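PDB 1O75: putative DD-carboxypeptidase TP_0574, which shows zinc-stimulated carboxypeptidase activity on synthetic depsipeptides, binds penicillin, and possibly acts as a D,D-carboxypeptidase that decreases the cross-linking of peptidoglycan. Local coordinates for residues T257-Y262 with A274-T278; P310-L315 with V326-L332. The protein carries 2 engineered substitutions. All blocks are in the same frame, centred on the assembly; numbering follows the deposited sequence.

Contact 1. Residues T257-Y262 with A274-T278; sequences TVRYDY and ASYGT. With XE (xenon), chain F.
The D261 carboxylate and the S275 hydroxyl face each other across an antiparallel hairpin, at a non-hydrogen-bonded pair. S275 OG donates to D261 OD1 over 2.6 Å, meeting that oxygen nearly along its C-O bond. D261 OD1 also receives R259 NE at 2.9 Å, a salt bridge within 257-262 that approaches on the syn side yet 21° out of the carboxylate plane. R259 can deliver NE there because its chain runs extended with CG anti to the backbone N (chi1 -179°).

Backbone bonds set the register. Y260 and Y276 exchange a reciprocal pair, with Y260 N 3.0 Å from Y276 O, and Y262 N reaches A274 O at 2.8 Å; the return bond from A274 N is weak. Where the strand 274-276 ends, T278 replaces peptide with side chain: its OG1 donates in the carbonyl plane, on a lone pair of V258 O, at 2.7 Å.

Apolar contacts occupy the other face. T278 CG2 sits 3.5 Å from the centroid of the Y260 ring, 13° off its normal, and xenon lies over the opposite ring face, 3.5 Å from Y260 CZ. Y262 CB packs on Y276 CE2.

With a methyl on one face, xenon on the other and its OH bonded to G297 O, the Y260 ring is fixed as an apolar wall of the xenon pocket, while two donors probably stabilise the negative charge of D261.

Contact 2. Residues P310-L315 with V326-L332; sequences PGYYRL and VADVRFL
Y313 O is held by two donors, V329 N across the hairpin at 3.0 Å and the hydroxyl of Y269. The carboxylate of D328 is gripped side-on by R314, whose NE and NH2 donate to D328 OD1 and OD2 respectively, each at 2.8 Å. D328 OD1 accepts NE on its syn lone pair. Guanidinium and carboxylate planes differ by 19°, so the two groups form a nearly flat bidentate salt bridge. A bend in the arginine chain at chi3 (-69°) turns this edge toward the acid, and V326 CG1 packs against R314 CG at 3.5 Å.

Farther along the same face, R330 passes over Y312. Its CG makes a CH-pi contact 3.8 Å from the Y312 ring centroid, displaced toward the rim, and Y312 OH comes over one face of the R330 guanidinium. Ring and guanidinium planes are close to parallel, but the OH to NE angle is poor and no hydrogen bond results.

The opposite face is apolar. Y313 CD1 meets F331 CD2 at 3.6 Å, the rings being oblique with planes 44° apart. V329 CG1 touches both Y313 CB and L315 CD1, 4.2 Å from each. Strands 212-220, 229-237 and 293-298 cover this side, and Y313 OH bonds to G309 O.

Paired backbone bonds join G311 with F331, Y313 with V329 and L315 with A327. This is an antiparallel beta hairpin forming one edge of a four-stranded sheet packed face to face on another, a beta sandwich consistent with the E-set clan of this domain, and its F331 touches the bound xenon.

How the contacts relate
Contacts 1 and 2 are two hairpins of one antiparallel sheet, in series along the chain, their centres about 11 Å apart. Their inner strands, 255-262 and 311-319, are neighbours, while 274-276 and 325-331 are the outermost strands within the chain. The seam is bonded directly: R314 N lies 2.8 Å from D261 O, and Y262 OH lies 2.6 Å from P310 O, both probable hydrogen bonds. Beside the latter, the rings of Y262 and Y313 stack, with Y262 CD1 3.3 Å from Y313 CZ. The two contacts also share one ligand: Y260 from contact 1 and F331 from contact 2 line the same xenon site, which C296 and G297 complete.

Contact 1. Residues T257-Y262 with A274-T278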
loop_
_atom_site.group_PDB
_atom_site.type_symbol
_atom_site.label_atom_id
_atom_site.label_comp_id
_atom_site.label_asym_id
_atom_site.label_seq_id
_atom_site.Cartn_x
_atom_site.Cartn_y
_atom_site.Cartn_z
ATOM N N THR B 257 17.148 7.436 13.933
ATOM C CA THR B 257 16.130 8.280 14.545
ATOM C C THR B 257 15.821 9.555 13.761
ATOM O O THR B 257 16.336 9.758 12.643
ATOM C CB THR B 257 16.603 8.584 15.999
ATOM O OG1 THR B 257 15.548 9.188 16.755
ATOM C CG2 THR B 257 17.865 9.500 15.988
ATOM N N VAL B 258 14.955 10.401 14.332
ATOM C CA VAL B 258 14.570 11.652 13.689
ATOM C C VAL B 258 14.531 12.787 14.702
ATOM O O VAL B 258 14.017 12.626 15.817
ATOM C CB VAL B 258 13.133 11.602 13.085
ATOM C CG1 VAL B 258 12.920 12.804 12.129
ATOM C CG2 VAL B 258 12.907 10.313 12.370
ATOM N N ARG B 259 15.055 13.938 14.305
ATOM C CA ARG B 259 15.013 15.114 15.159
ATOM C C ARG B 259 13.903 16.010 14.629
ATOM O O ARG B 259 13.764 16.184 13.416
ATOM C CB ARG B 259 16.330 15.877 15.090
ATOM C CG ARG B 259 16.348 17.128 15.998
ATOM C CD ARG B 259 17.561 18.017 15.650
ATOM N NE ARG B 259 17.629 19.200 16.499
ATOM C CZ ARG B 259 18.399 19.293 17.578
ATOM N NH1 ARG B 259 19.161 18.271 17.930
ATOM N NH2 ARG B 259 18.410 20.409 18.301
ATOM N N TYR B 260 13.091 16.565 15.516
ATOM C CA TYR B 260 12.055 17.503 15.072
ATOM C C TYR B 260 12.507 18.920 15.512
ATOM O O TYR B 260 12.777 19.122 16.698
ATOM C CB TYR B 260 10.699 17.239 15.764
ATOM C CG TYR B 260 9.998 15.927 15.399
ATOM C CD1 TYR B 260 10.439 15.148 14.322
ATOM C CD2 TYR B 260 8.881 15.487 16.125
ATOM C CE1 TYR B 260 9.783 13.950 13.968
ATOM C CE2 TYR B 260 8.208 14.291 15.784
ATOM C CZ TYR B 260 8.669 13.533 14.704
ATOM O OH TYR B 260 8.011 12.370 14.359
ATOM N N ASP B 261 12.598 19.869 14.582
ATOM C CA ASP B 261 12.904 21.262 14.948
ATOM C C ASP B 261 11.598 22.010 14.621
ATOM O O ASP B 261 11.063 21.889 13.514
ATOM C CB ASP B 261 14.058 21.856 14.135
ATOM C CG ASP B 261 15.401 21.314 14.548
ATOM O OD1 ASP B 261 15.626 21.096 15.754
ATOM O OD2 ASP B 261 16.242 21.123 13.669
ATOM N N TYR B 262 11.108 22.777 15.591
ATOM C CA TYR B 262 9.835 23.498 15.480
ATOM C C TYR B 262 10.033 25.010 15.350
ATOM O O TYR B 262 10.674 25.635 16.202
ATOM C CB TYR B 262 9.009 23.189 16.730
ATOM C CG TYR B 262 7.643 23.829 16.801
ATOM C CD1 TYR B 262 6.809 23.856 15.692
ATOM C CD2 TYR B 262 7.153 24.344 18.015
ATOM C CE1 TYR B 262 5.508 24.371 15.780
ATOM C CE2 TYR B 262 5.857 24.861 18.116
ATOM C CZ TYR B 262 5.046 24.870 16.995
ATOM O OH TYR B 262 3.765 25.382 17.064
ATOM N N ALA B 274 11.947 25.402 19.254
ATOM C CA ALA B 274 12.323 24.269 20.095
ATOM C C ALA B 274 12.709 23.052 19.242
ATOM O O ALA B 274 12.386 23.004 18.053
ATOM C CB ALA B 274 11.154 23.904 21.015
ATOM N N SER B 275 13.395 22.088 19.869
ATOM C CA SER B 275 13.819 20.841 19.220
ATOM C C SER B 275 13.339 19.673 20.084
ATOM O O SER B 275 13.348 19.760 21.316
ATOM C CB SER B 275 15.342 20.791 19.096
ATOM O OG SER B 275 15.793 21.803 18.213
ATOM N N TYR B 276 12.911 18.587 19.442
ATOM C CA TYR B 276 12.439 17.421 20.166
ATOM C C TYR B 276 13.117 16.161 19.627
ATOM O O TYR B 276 13.487 16.087 18.450
ATOM C CB TYR B 276 10.913 17.280 20.014
ATOM C CG TYR B 276 10.144 18.572 20.239
ATOM C CD1 TYR B 276 9.984 19.102 21.521
ATOM C CD2 TYR B 276 9.597 19.264 19.170
ATOM C CE1 TYR B 276 9.280 20.327 21.727
ATOM C CE2 TYR B 276 8.888 20.482 19.358
ATOM C CZ TYR B 276 8.739 20.999 20.635
ATOM O OH TYR B 276 8.014 22.148 20.823
ATOM N N GLY B 277 13.300 15.190 20.511
ATOM C CA GLY B 277 13.878 13.911 20.126
ATOM C C GLY B 277 12.671 13.013 19.889
ATOM O O GLY B 277 11.549 13.388 20.257
ATOM N N THR B 278 12.882 11.845 19.286
ATOM C CA THR B 278 11.786 10.926 18.998
ATOM C C THR B 278 12.196 9.491 19.323
ATOM O O THR B 278 13.379 9.194 19.526
ATOM C CB THR B 278 11.408 10.949 17.518
ATOM O OG1 THR B 278 12.552 10.551 16.740
ATOM C CG2 THR B 278 10.921 12.362 17.083
HETATM XE XE XE F . 6.204 14.952 12.592
#

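Contact 2. Residues P310-L315 with V326-L332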
loop_
_atom_site.group_PDB
_atom_site.type_symbol
_atom_site.label_atom_id
_atom_site.label_comp_id
_atom_site.label_asym_id
_atom_site.label_seq_id
_atom_site.Cartn_x
_atom_site.Cartn_y
_atom_site.Cartn_z
ATOM N N PRO B 310 0.634 23.130 16.225
ATOM C CA PRO B 310 0.592 23.295 14.777
ATOM C C PRO B 310 1.651 24.320 14.325
ATOM O O PRO B 310 2.056 25.189 15.099
ATOM C CB PRO B 310 -0.831 23.801 14.523
ATOM C CG PRO B 310 -1.622 23.198 15.669
ATOM C CD PRO B 310 -0.680 23.418 16.838
ATOM N N GLY B 311 2.092 24.221 13.081
ATOM C CA GLY B 311 3.102 25.145 12.605
ATOM C C GLY B 311 4.101 24.478 11.666
ATOM O O GLY B 311 3.819 23.432 11.086
ATOM N N TYR B 312 5.269 25.097 11.544
ATOM C CA TYR B 312 6.327 24.648 10.658
ATOM C C TYR B 312 7.379 23.846 11.372
ATOM O O TYR B 312 7.949 24.285 12.397
ATOM C CB TYR B 312 6.988 25.853 9.993
ATOM C CG TYR B 312 6.040 26.598 9.110
ATOM C CD1 TYR B 312 5.905 26.268 7.763
ATOM C CD2 TYR B 312 5.211 27.589 9.641
ATOM C CE1 TYR B 312 4.966 26.911 6.963
ATOM C CE2 TYR B 312 4.258 28.231 8.848
ATOM C CZ TYR B 312 4.143 27.887 7.522
ATOM O OH TYR B 312 3.172 28.490 6.763
ATOM N N TYR B 313 7.650 22.676 10.803
ATOM C CA TYR B 313 8.631 21.780 11.356
ATOM C C TYR B 313 9.700 21.443 10.333
ATOM O O TYR B 313 9.475 21.488 9.125
ATOM C CB TYR B 313 7.987 20.461 11.824
ATOM C CG TYR B 313 7.109 20.584 13.045
ATOM C CD1 TYR B 313 5.805 21.080 12.951
ATOM C CD2 TYR B 313 7.587 20.210 14.297
ATOM C CE1 TYR B 313 5.002 21.193 14.099
ATOM C CE2 TYR B 313 6.804 20.323 15.426
ATOM C CZ TYR B 313 5.512 20.812 15.324
ATOM O OH TYR B 313 4.756 20.891 16.474
ATOM N N ARG B 314 10.865 21.099 10.847
ATOM C CA ARG B 314 11.978 20.675 10.017
ATOM C C ARG B 314 12.335 19.321 10.612
ATOM O O ARG B 314 12.665 19.242 11.801
ATOM C CB ARG B 314 13.166 21.638 10.145
ATOM C CG ARG B 314 14.443 21.107 9.502
ATOM C CD ARG B 314 15.399 22.251 9.114
ATOM N NE ARG B 314 14.850 23.041 8.007
ATOM C CZ ARG B 314 15.251 24.265 7.684
ATOM N NH1 ARG B 314 16.220 24.864 8.384
ATOM N NH2 ARG B 314 14.684 24.892 6.664
ATOM N N LEU B 315 12.255 18.271 9.796
ATOM C CA LEU B 315 12.553 16.903 10.235
ATOM C C LEU B 315 13.928 16.492 9.722
ATOM O O LEU B 315 14.233 16.688 8.553
ATOM C CB LEU B 315 11.511 15.913 9.651
ATOM C CG LEU B 315 10.058 16.363 9.670
ATOM C CD1 LEU B 315 9.150 15.259 9.129
ATOM C CD2 LEU B 315 9.669 16.733 11.087
ATOM N N VAL B 326 16.943 16.103 5.312
ATOM C CA VAL B 326 16.155 17.138 5.966
ATOM C C VAL B 326 14.888 17.410 5.188
ATOM O O VAL B 326 14.933 17.625 3.981
ATOM C CB VAL B 326 16.969 18.472 6.101
ATOM C CG1 VAL B 326 16.145 19.529 6.825
ATOM C CG2 VAL B 326 18.268 18.221 6.875
ATOM N N ALA B 327 13.761 17.439 5.887
ATOM C CA ALA B 327 12.479 17.699 5.240
ATOM C C ALA B 327 11.684 18.743 6.006
ATOM O O ALA B 327 11.565 18.659 7.226
ATOM C CB ALA B 327 11.665 16.399 5.145
ATOM N N ASP B 328 11.137 19.718 5.288
ATOM C CA ASP B 328 10.324 20.748 5.912
ATOM C C ASP B 328 8.841 20.455 5.639
ATOM O O ASP B 328 8.454 20.147 4.504
ATOM C CB ASP B 328 10.687 22.130 5.361
ATOM C CG ASP B 328 12.076 22.608 5.828
ATOM O OD1 ASP B 328 12.645 21.980 6.740
ATOM O OD2 ASP B 328 12.584 23.618 5.292
ATOM N N VAL B 329 8.019 20.554 6.675
ATOM C CA VAL B 329 6.597 20.287 6.523
ATOM C C VAL B 329 5.798 21.215 7.417
ATOM O O VAL B 329 6.297 21.705 8.425
ATOM C CB VAL B 329 6.272 18.804 6.895
ATOM C CG1 VAL B 329 6.560 18.543 8.382
ATOM C CG2 VAL B 329 4.820 18.531 6.625
ATOM N N ARG B 330 4.551 21.463 7.055
ATOM C CA ARG B 330 3.707 22.328 7.872
ATOM C C ARG B 330 2.472 21.563 8.348
ATOM O O ARG B 330 1.823 20.884 7.554
ATOM C CB ARG B 330 3.256 23.558 7.072
ATOM C CG ARG B 330 2.403 24.532 7.917
ATOM C CD ARG B 330 1.687 25.564 7.050
ATOM N NE ARG B 330 0.715 26.310 7.847
ATOM C CZ ARG B 330 -0.170 27.155 7.326
ATOM N NH1 ARG B 330 -0.203 27.350 6.015
ATOM N NH2 ARG B 330 -1.001 27.814 8.115
ATOM N N PHE B 331 2.172 21.645 9.639
ATOM C CA PHE B 331 0.979 20.988 10.162
ATOM C C PHE B 331 -0.032 22.107 10.471
ATOM O O PHE B 331 0.248 23.018 11.236
ATOM C CB PHE B 331 1.295 20.173 11.417
ATOM C CG PHE B 331 2.276 19.042 11.185
ATOM C CD1 PHE B 331 2.207 18.269 10.028
ATOM C CD2 PHE B 331 3.229 18.716 12.165
ATOM C CE1 PHE B 331 3.073 17.174 9.836
ATOM C CE2 PHE B 331 4.101 17.626 11.995
ATOM C CZ PHE B 331 4.020 16.852 10.822
ATOM N N LEU B 332 -1.200 22.019 9.846
ATOM C CA LEU B 332 -2.256 23.012 9.990
ATOM C C LEU B 332 -2.944 23.030 11.342
ATOM O O LEU B 332 -2.940 22.035 12.066
ATOM C CB LEU B 332 -3.305 22.800 8.891
ATOM C CG LEU B 332 -2.742 23.055 7.490
ATOM C CD1 LEU B 332 -3.681 22.498 6.442
ATOM C CD2 LEU B 332 -2.520 24.571 7.296
#